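PDB 5DM5: putative acyl-CoA thioester hydrolase from Yersinia pestis KIM10+, which probably hydrolyses acyl-CoA thioesters to the free acid and coenzyme A, working as a hexamer of hot-dog-fold subunits. Local coordinates for residues Val67-Met72 with Thr121-Thr126; Lys76-Gly81 with Gln116-Thr121; Tyr87-Lys92 with Thr99-Val104. All blocks are in the same frame, centred on the assembly; numbering follows the deposited sequence.

Overall arrangement
All three contacts tie together one antiparallel hot-dog sheet. Interaction 1 joins strand 64-74, outermost within the chain, to strand 118-129; interaction 3 is the hairpin 83-93/97-106; interaction 2 lies about 18 Å, centre to centre, from either and fastens the loop after strand 64-74 to the start of strand 118-129. Interactions 1 and 3 are backbone ladders, each with a classic bulge, apolar on the face toward helix 43-60 and largely polar on the other. Interaction 2, nearer the surface, relies on one tyrosine and a lysine chain. Interaction 1 also adjoins a second subunit, whereas no other chain touches the segments of interactions 2 and 3.

Interaction 1: Val67-Met72 with Thr121-Thr126; sequences VRVDGM and TEAVFT
Val69 and Phe125 sit side by side in a non-hydrogen-bonded pair, their side chains pointing the same way off the sheet. CG1 of Val69 lies over one face of the Phe125 ring, a CH-pi contact 3.9 Å from the ring centroid and offset toward the rim, while CG2 follows the same ring at CE2. With Val69 CG1 anti to the backbone N (chi1 -178°), both methyls are brought to the aromatic ring. Farther along, the Met72 chain bends at chi2 and chi3, bringing SD to 3.4 Å from Thr121 CG2 and 3.7 Å from Ala123 CB; its CE approaches the Phe125 ring obliquely.

Val69 and Phe125 lie on the helix-facing side of a hot-dog sheet, and Met48 of helix 43-60 packs on Phe125, Met72 and Thr121. At Val69 and Met72 the strand also pairs antiparallel with a strand of the second subunit, which continues the sheet into that neighbour, and Met45 of that subunit packs on Val69 and Phe125.

The other face is more polar. Arg68 starts out alongside Thr126, CB to CB 3.6 Å, before its extended chain leads away, and its NE forms a salt bridge to Asp70 OD1 at 3.3 Å. The backbone here makes a classic beta bulge, in which Val67 and Arg68 both face Thr126 and Thr126 O accepts from both amides. At the next hydrogen-bonded pair, Val124 N gives Asp70 O an almost straight bond of 2.9 Å (175° at the hydrogen).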
# COMPACT_ATOMS: atom_id res chain seq x y z
N VAL B 67 -16.55 -1.14 19.44
CA VAL B 67 -17.34 -0.02 19.97
C VAL B 67 -16.62 0.74 21.05
O VAL B 67 -16.99 1.85 21.39
CB VAL B 67 -18.71 -0.44 20.58
CG1 VAL B 67 -19.60 -1.00 19.50
CG2 VAL B 67 -18.56 -1.41 21.72
N ARG B 68 -15.61 0.12 21.62
CA ARG B 68 -14.92 0.76 22.73
C ARG B 68 -13.50 0.20 22.82
O ARG B 68 -13.26 -0.92 22.40
CB ARG B 68 -15.72 0.50 24.01
CG ARG B 68 -15.33 1.21 25.28
CD ARG B 68 -16.34 0.76 26.34
NE ARG B 68 -16.30 1.53 27.58
CZ ARG B 68 -17.02 2.63 27.80
NH1 ARG B 68 -17.83 3.09 26.86
NH2 ARG B 68 -16.92 3.26 28.96
N VAL B 69 -12.55 0.99 23.28
CA VAL B 69 -11.20 0.50 23.52
C VAL B 69 -10.80 0.99 24.90
O VAL B 69 -10.86 2.18 25.19
CB VAL B 69 -10.18 0.98 22.50
CG1 VAL B 69 -8.83 0.37 22.84
CG2 VAL B 69 -10.60 0.56 21.13
N ASP B 70 -10.42 0.08 25.77
CA ASP B 70 -10.22 0.46 27.15
C ASP B 70 -8.77 0.28 27.59
O ASP B 70 -8.13 -0.72 27.26
CB ASP B 70 -11.12 -0.42 28.01
CG ASP B 70 -12.59 -0.24 27.69
OD1 ASP B 70 -13.06 0.91 27.64
OD2 ASP B 70 -13.26 -1.27 27.41
N GLY B 71 -8.25 1.24 28.35
CA GLY B 71 -6.98 1.05 29.02
C GLY B 71 -5.79 0.59 28.21
O GLY B 71 -5.13 -0.39 28.57
N MET B 72 -5.52 1.25 27.09
CA MET B 72 -4.34 0.89 26.32
C MET B 72 -3.07 1.51 26.86
O MET B 72 -3.03 2.70 27.15
CB MET B 72 -4.51 1.27 24.86
CG MET B 72 -3.26 0.95 24.04
SD MET B 72 -3.64 -0.19 22.73
CE MET B 72 -4.97 0.71 21.96
N THR B 121 2.10 -4.27 23.88
CA THR B 121 0.89 -3.48 24.12
C THR B 121 -0.23 -4.33 24.64
O THR B 121 -0.35 -5.47 24.27
CB THR B 121 0.41 -2.79 22.85
OG1 THR B 121 1.48 -2.00 22.31
CG2 THR B 121 -0.74 -1.88 23.15
N GLU B 122 -1.06 -3.81 25.52
CA GLU B 122 -2.23 -4.60 25.86
C GLU B 122 -3.39 -3.67 26.08
O GLU B 122 -3.20 -2.54 26.50
CB GLU B 122 -1.98 -5.51 27.06
CG GLU B 122 -3.24 -6.26 27.47
CD GLU B 122 -3.04 -7.22 28.61
OE1 GLU B 122 -1.95 -7.21 29.22
OE2 GLU B 122 -3.97 -8.00 28.89
N ALA B 123 -4.59 -4.12 25.73
CA ALA B 123 -5.76 -3.28 25.92
C ALA B 123 -7.02 -4.12 26.01
O ALA B 123 -7.00 -5.30 25.71
CB ALA B 123 -5.87 -2.29 24.79
N VAL B 124 -8.12 -3.51 26.44
CA VAL B 124 -9.36 -4.25 26.56
C VAL B 124 -10.41 -3.71 25.59
O VAL B 124 -11.04 -2.68 25.80
CB VAL B 124 -9.89 -4.20 28.00
CG1 VAL B 124 -11.17 -5.01 28.12
CG2 VAL B 124 -8.84 -4.74 28.96
N PHE B 125 -10.60 -4.48 24.53
CA PHE B 125 -11.44 -4.10 23.41
C PHE B 125 -12.88 -4.51 23.52
O PHE B 125 -13.17 -5.59 23.99
CB PHE B 125 -10.83 -4.71 22.17
CG PHE B 125 -9.73 -3.90 21.60
CD1 PHE B 125 -8.57 -3.72 22.30
CD2 PHE B 125 -9.86 -3.33 20.35
CE1 PHE B 125 -7.57 -2.96 21.79
CE2 PHE B 125 -8.86 -2.58 19.83
CZ PHE B 125 -7.71 -2.40 20.55
N THR B 126 -13.80 -3.68 23.03
CA THR B 126 -15.22 -4.02 23.11
C THR B 126 -15.88 -3.99 21.74
O THR B 126 -15.97 -2.91 21.11
CB THR B 126 -16.00 -3.04 24.00
OG1 THR B 126 -15.33 -2.85 25.26
CG2 THR B 126 -17.41 -3.53 24.21

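Interaction 2: Lys76-Gly81 with Gln116-Thr121; sequences KPVAVG and QRYRAT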
# COMPACT_ATOMS: atom_id res chain seq x y z
N LYS B 76 6.28 -1.32 25.74
CA LYS B 76 7.60 -1.36 25.14
C LYS B 76 7.53 -1.01 23.66
O LYS B 76 6.52 -1.27 23.00
CB LYS B 76 8.23 -2.73 25.36
CG LYS B 76 8.33 -3.09 26.84
CD LYS B 76 9.21 -4.31 27.13
CE LYS B 76 8.82 -4.96 28.45
NZ LYS B 76 9.41 -6.32 28.56
N PRO B 77 8.58 -0.35 23.14
CA PRO B 77 8.65 0.01 21.72
C PRO B 77 8.89 -1.23 20.88
O PRO B 77 9.29 -2.24 21.46
CB PRO B 77 9.84 0.96 21.66
CG PRO B 77 10.69 0.53 22.79
CD PRO B 77 9.76 0.12 23.88
N VAL B 78 8.62 -1.17 19.58
CA VAL B 78 8.89 -2.27 18.64
C VAL B 78 9.73 -1.78 17.48
O VAL B 78 9.40 -0.80 16.84
CB VAL B 78 7.62 -2.87 18.04
CG1 VAL B 78 7.96 -4.03 17.11
CG2 VAL B 78 6.66 -3.31 19.14
N ALA B 79 10.76 -2.52 17.11
CA ALA B 79 11.59 -2.05 16.03
C ALA B 79 11.13 -2.72 14.77
O ALA B 79 10.17 -3.49 14.79
CB ALA B 79 13.07 -2.35 16.29
N VAL B 80 11.73 -2.33 13.66
CA VAL B 80 11.42 -2.92 12.38
C VAL B 80 12.19 -4.24 12.26
O VAL B 80 13.32 -4.36 12.73
CB VAL B 80 11.76 -1.96 11.24
CG1 VAL B 80 11.43 -2.57 9.90
CG2 VAL B 80 10.99 -0.68 11.42
N GLY B 81 11.54 -5.26 11.70
CA GLY B 81 12.16 -6.56 11.51
C GLY B 81 11.84 -7.52 12.64
O GLY B 81 12.38 -8.63 12.70
N GLN B 116 13.76 -13.35 22.77
CA GLN B 116 13.44 -12.48 23.87
C GLN B 116 12.08 -11.98 23.48
O GLN B 116 11.93 -11.01 22.74
CB GLN B 116 14.44 -11.34 24.04
CG GLN B 116 14.05 -10.35 25.09
CD GLN B 116 15.10 -9.30 25.29
OE1 GLN B 116 15.88 -9.00 24.38
NE2 GLN B 116 15.11 -8.68 26.46
N ARG B 117 11.07 -12.65 24.02
CA ARG B 117 9.73 -12.34 23.65
C ARG B 117 9.25 -11.43 24.74
O ARG B 117 9.53 -11.65 25.91
CB ARG B 117 8.87 -13.59 23.56
CG ARG B 117 9.30 -14.60 22.53
CD ARG B 117 8.32 -15.73 22.60
NE ARG B 117 7.59 -15.65 23.86
CZ ARG B 117 6.33 -16.05 24.02
NH1 ARG B 117 5.65 -16.54 22.99
NH2 ARG B 117 5.74 -15.93 25.20
N TYR B 118 8.54 -10.40 24.35
CA TYR B 118 8.05 -9.49 25.34
C TYR B 118 6.79 -8.85 24.83
O TYR B 118 6.63 -8.65 23.63
CB TYR B 118 9.10 -8.42 25.67
CG TYR B 118 9.38 -7.44 24.55
CD1 TYR B 118 8.57 -6.32 24.40
CD2 TYR B 118 10.45 -7.60 23.68
CE1 TYR B 118 8.79 -5.40 23.40
CE2 TYR B 118 10.68 -6.67 22.67
CZ TYR B 118 9.84 -5.57 22.54
OH TYR B 118 10.02 -4.63 21.57
N ARG B 119 5.87 -8.57 25.74
CA ARG B 119 4.62 -7.92 25.40
C ARG B 119 4.81 -6.44 25.21
O ARG B 119 5.44 -5.78 26.03
CB ARG B 119 3.57 -8.20 26.47
CG ARG B 119 2.21 -7.64 26.15
CD ARG B 119 1.24 -8.15 27.18
NE ARG B 119 1.64 -7.83 28.53
CZ ARG B 119 0.96 -8.19 29.61
NH1 ARG B 119 -0.16 -8.89 29.46
NH2 ARG B 119 1.39 -7.87 30.82
N ALA B 120 4.33 -5.92 24.08
CA ALA B 120 4.54 -4.52 23.75
C ALA B 120 3.28 -3.67 23.92
O ALA B 120 3.38 -2.44 24.02
CB ALA B 120 5.07 -4.41 22.34
N THR B 121 2.10 -4.27 23.88
CA THR B 121 0.89 -3.48 24.12
C THR B 121 -0.23 -4.33 24.64
O THR B 121 -0.35 -5.47 24.27
CB THR B 121 0.41 -2.79 22.85
OG1 THR B 121 1.48 -2.00 22.31
CG2 THR B 121 -0.74 -1.88 23.15
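Tyr118 lays its ring beside the aliphatic chain of Lys76, which crosses it at a slant from CB to NZ. The two residues fasten the loop that follows strand 64-74 to the opening of strand 118-129, at one end of the hot-dog sheet. Lys76 CB comes to 3.4 Å from Tyr118 CE1, and CD lies 3.5 Å from Tyr118 CD1. The lysine, extended beyond CG, passes its methylenes along one side of the tyrosine and carries NZ back as far as Tyr118 CB, 3.6 Å away.

Tyr118 holds CG between its backbone N and carbonyl carbon (chi1 68°), a rotamer that swings the ring across to the loop and delivers the hydroxyl to the main chain of Pro77. Beside the tyrosine the contact turns apolar: Val78 CG2 meets Ala120 CB at 3.7 Å. The same Ala120 CB is 3.5 Å from Lys76 O. Val106 of strand 97-106 packs on Tyr118, Val78 and Ala120, and its backbone is hydrogen-bonded to that of Tyr118.

Ala120 and Thr121 both face Val104 in a classic beta bulge, and Thr121 OG1 hydrogen-bonds back to Ala120 O from above the carbonyl plane. Arg119 points away from the loop and forms a salt bridge with Glu122. Between loop and strand, the cross-link is a single hydrogen bond, from Tyr118 OH to Pro77 O at 2.5 Å, with the donor in the plane of that carbonyl and a C=O...O angle of 154°.

Interaction 3: Tyr87-Lys92 with Thr99-Val104; sequences YARCIK and TINIEV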
# COMPACT_ATOMS: atom_id res chain seq x y z
N TYR B 87 -2.66 -11.87 20.78
CA TYR B 87 -3.35 -12.93 21.50
C TYR B 87 -4.64 -12.35 22.07
O TYR B 87 -4.60 -11.45 22.90
CB TYR B 87 -2.45 -13.54 22.58
CG TYR B 87 -1.28 -14.32 22.04
CD1 TYR B 87 -1.33 -15.70 21.98
CD2 TYR B 87 -0.16 -13.68 21.56
CE1 TYR B 87 -0.28 -16.43 21.47
CE2 TYR B 87 0.91 -14.40 21.03
CZ TYR B 87 0.84 -15.78 20.99
OH TYR B 87 1.90 -16.51 20.48
N ALA B 88 -5.78 -12.86 21.65
CA ALA B 88 -7.03 -12.30 22.11
C ALA B 88 -7.71 -13.26 23.07
O ALA B 88 -7.63 -14.47 22.89
CB ALA B 88 -7.93 -11.99 20.95
N ARG B 89 -8.33 -12.73 24.11
CA ARG B 89 -9.08 -13.55 25.04
C ARG B 89 -10.42 -12.97 25.30
O ARG B 89 -10.48 -11.89 25.87
CB ARG B 89 -8.41 -13.61 26.40
CG ARG B 89 -6.98 -13.82 26.40
CD ARG B 89 -6.41 -13.26 27.65
NE ARG B 89 -7.32 -13.43 28.77
CZ ARG B 89 -7.11 -12.88 29.96
NH1 ARG B 89 -6.00 -12.18 30.18
NH2 ARG B 89 -7.98 -13.05 30.93
N CYS B 90 -11.50 -13.66 24.97
CA CYS B 90 -12.81 -13.14 25.35
C CYS B 90 -12.93 -13.26 26.87
O CYS B 90 -12.33 -14.15 27.47
CB CYS B 90 -13.96 -13.88 24.67
SG CYS B 90 -15.58 -13.21 25.13
N ILE B 91 -13.66 -12.33 27.48
CA ILE B 91 -13.85 -12.34 28.92
C ILE B 91 -15.34 -12.24 29.28
O ILE B 91 -15.84 -12.94 30.16
CB ILE B 91 -13.07 -11.19 29.59
CG1 ILE B 91 -11.60 -11.27 29.23
CG2 ILE B 91 -13.20 -11.26 31.09
CD1 ILE B 91 -10.78 -10.16 29.82
N LYS B 92 -16.03 -11.38 28.55
CA LYS B 92 -17.41 -11.02 28.79
C LYS B 92 -18.25 -11.23 27.56
O LYS B 92 -17.78 -11.12 26.44
CB LYS B 92 -17.53 -9.55 29.21
CG LYS B 92 -18.97 -9.04 29.35
CD LYS B 92 -19.03 -7.51 29.25
CE LYS B 92 -20.46 -6.97 29.25
NZ LYS B 92 -20.49 -5.49 29.08
N THR B 99 -16.65 -8.35 25.33
CA THR B 99 -15.42 -7.73 25.82
C THR B 99 -14.21 -8.68 25.74
O THR B 99 -14.23 -9.74 26.33
CB THR B 99 -15.58 -7.26 27.26
OG1 THR B 99 -16.69 -6.34 27.34
CG2 THR B 99 -14.32 -6.58 27.72
N ILE B 100 -13.15 -8.26 25.06
CA ILE B 100 -11.97 -9.11 24.84
C ILE B 100 -10.66 -8.44 25.18
O ILE B 100 -10.36 -7.38 24.65
CB ILE B 100 -11.90 -9.58 23.36
CG1 ILE B 100 -13.09 -10.47 23.01
CG2 ILE B 100 -10.61 -10.34 23.09
CD1 ILE B 100 -13.09 -10.98 21.60
N ASN B 101 -9.85 -9.09 26.01
CA ASN B 101 -8.55 -8.57 26.39
C ASN B 101 -7.53 -9.02 25.36
O ASN B 101 -7.31 -10.21 25.18
CB ASN B 101 -8.13 -9.08 27.77
CG ASN B 101 -6.87 -8.40 28.30
OD1 ASN B 101 -6.92 -7.28 28.81
ND2 ASN B 101 -5.73 -9.03 28.08
N ILE B 102 -6.84 -8.05 24.76
CA ILE B 102 -5.92 -8.27 23.65
C ILE B 102 -4.49 -7.93 24.02
O ILE B 102 -4.22 -6.84 24.54
CB ILE B 102 -6.32 -7.43 22.42
CG1 ILE B 102 -7.72 -7.86 21.95
CG2 ILE B 102 -5.33 -7.62 21.29
CD1 ILE B 102 -8.27 -7.10 20.76
N GLU B 103 -3.59 -8.85 23.69
CA GLU B 103 -2.18 -8.76 24.04
C GLU B 103 -1.28 -8.69 22.81
O GLU B 103 -1.42 -9.50 21.91
CB GLU B 103 -1.82 -10.02 24.84
CG GLU B 103 -2.74 -10.33 26.04
CD GLU B 103 -2.36 -11.62 26.77
OE1 GLU B 103 -1.38 -12.28 26.38
OE2 GLU B 103 -3.06 -11.99 27.73
N VAL B 104 -0.30 -7.80 22.80
CA VAL B 104 0.63 -7.71 21.67
C VAL B 104 2.02 -7.93 22.19
O VAL B 104 2.56 -7.10 22.95
CB VAL B 104 0.56 -6.36 20.93
CG1 VAL B 104 1.62 -6.31 19.86
CG2 VAL B 104 -0.77 -6.18 20.30
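The beta hairpin formed by strands 83-93 and 97-106 supplies two neighbouring strands of the hot-dog sheet, and this contact is its antiparallel ladder. Tyr87 with Glu103 and Arg89 with Asn101 are hydrogen-bonded pairs, each joined by two backbone bonds. Near the turn the register slips at a classic beta bulge: Ile91 and Lys92 both face Thr99, and Thr99 O takes both amides, Ile91 N at 2.9 Å and Lys92 N at 3.3 Å.

On the polar face, Arg89 bends at chi3 (35°) and runs alongside Asn101. Asn101 CB lies over one face of the guanidinium, toward its rim, and the amide plane is turned 55° from it. Glu103 OE2 sits at the guanidinium edge, making a long salt bridge of 3.8 Å to Arg89 NH1, with the carboxylate nearly perpendicular (88°) to that group. The other carboxylate oxygen, Glu103 OE1, accepts a hydrogen bond from Trp105 NE1, which helps to fix the acid's orientation. Ile91 lies alongside Asn101, its CD1 3.5 Å from Asn101 CB, while Lys92 passes across Thr99 with CD 3.2 Å from Thr99 OG1.

The opposite face is apolar. Ala88 CB rests 3.8 Å from Ile100 CG2, and Cys90 CB is 3.9 Å from Ile100 CG1.

That apolar face looks onto helix 43-60, where Ile59 meets Cys90 and Met48 meets Ile102. Strand 21-27 flanks the hairpin beside Tyr87 and Ala88, and strand 118-129 pairs along its other margin, placing Phe125 against Ile102 and Val124 against Thr99 and Asn101.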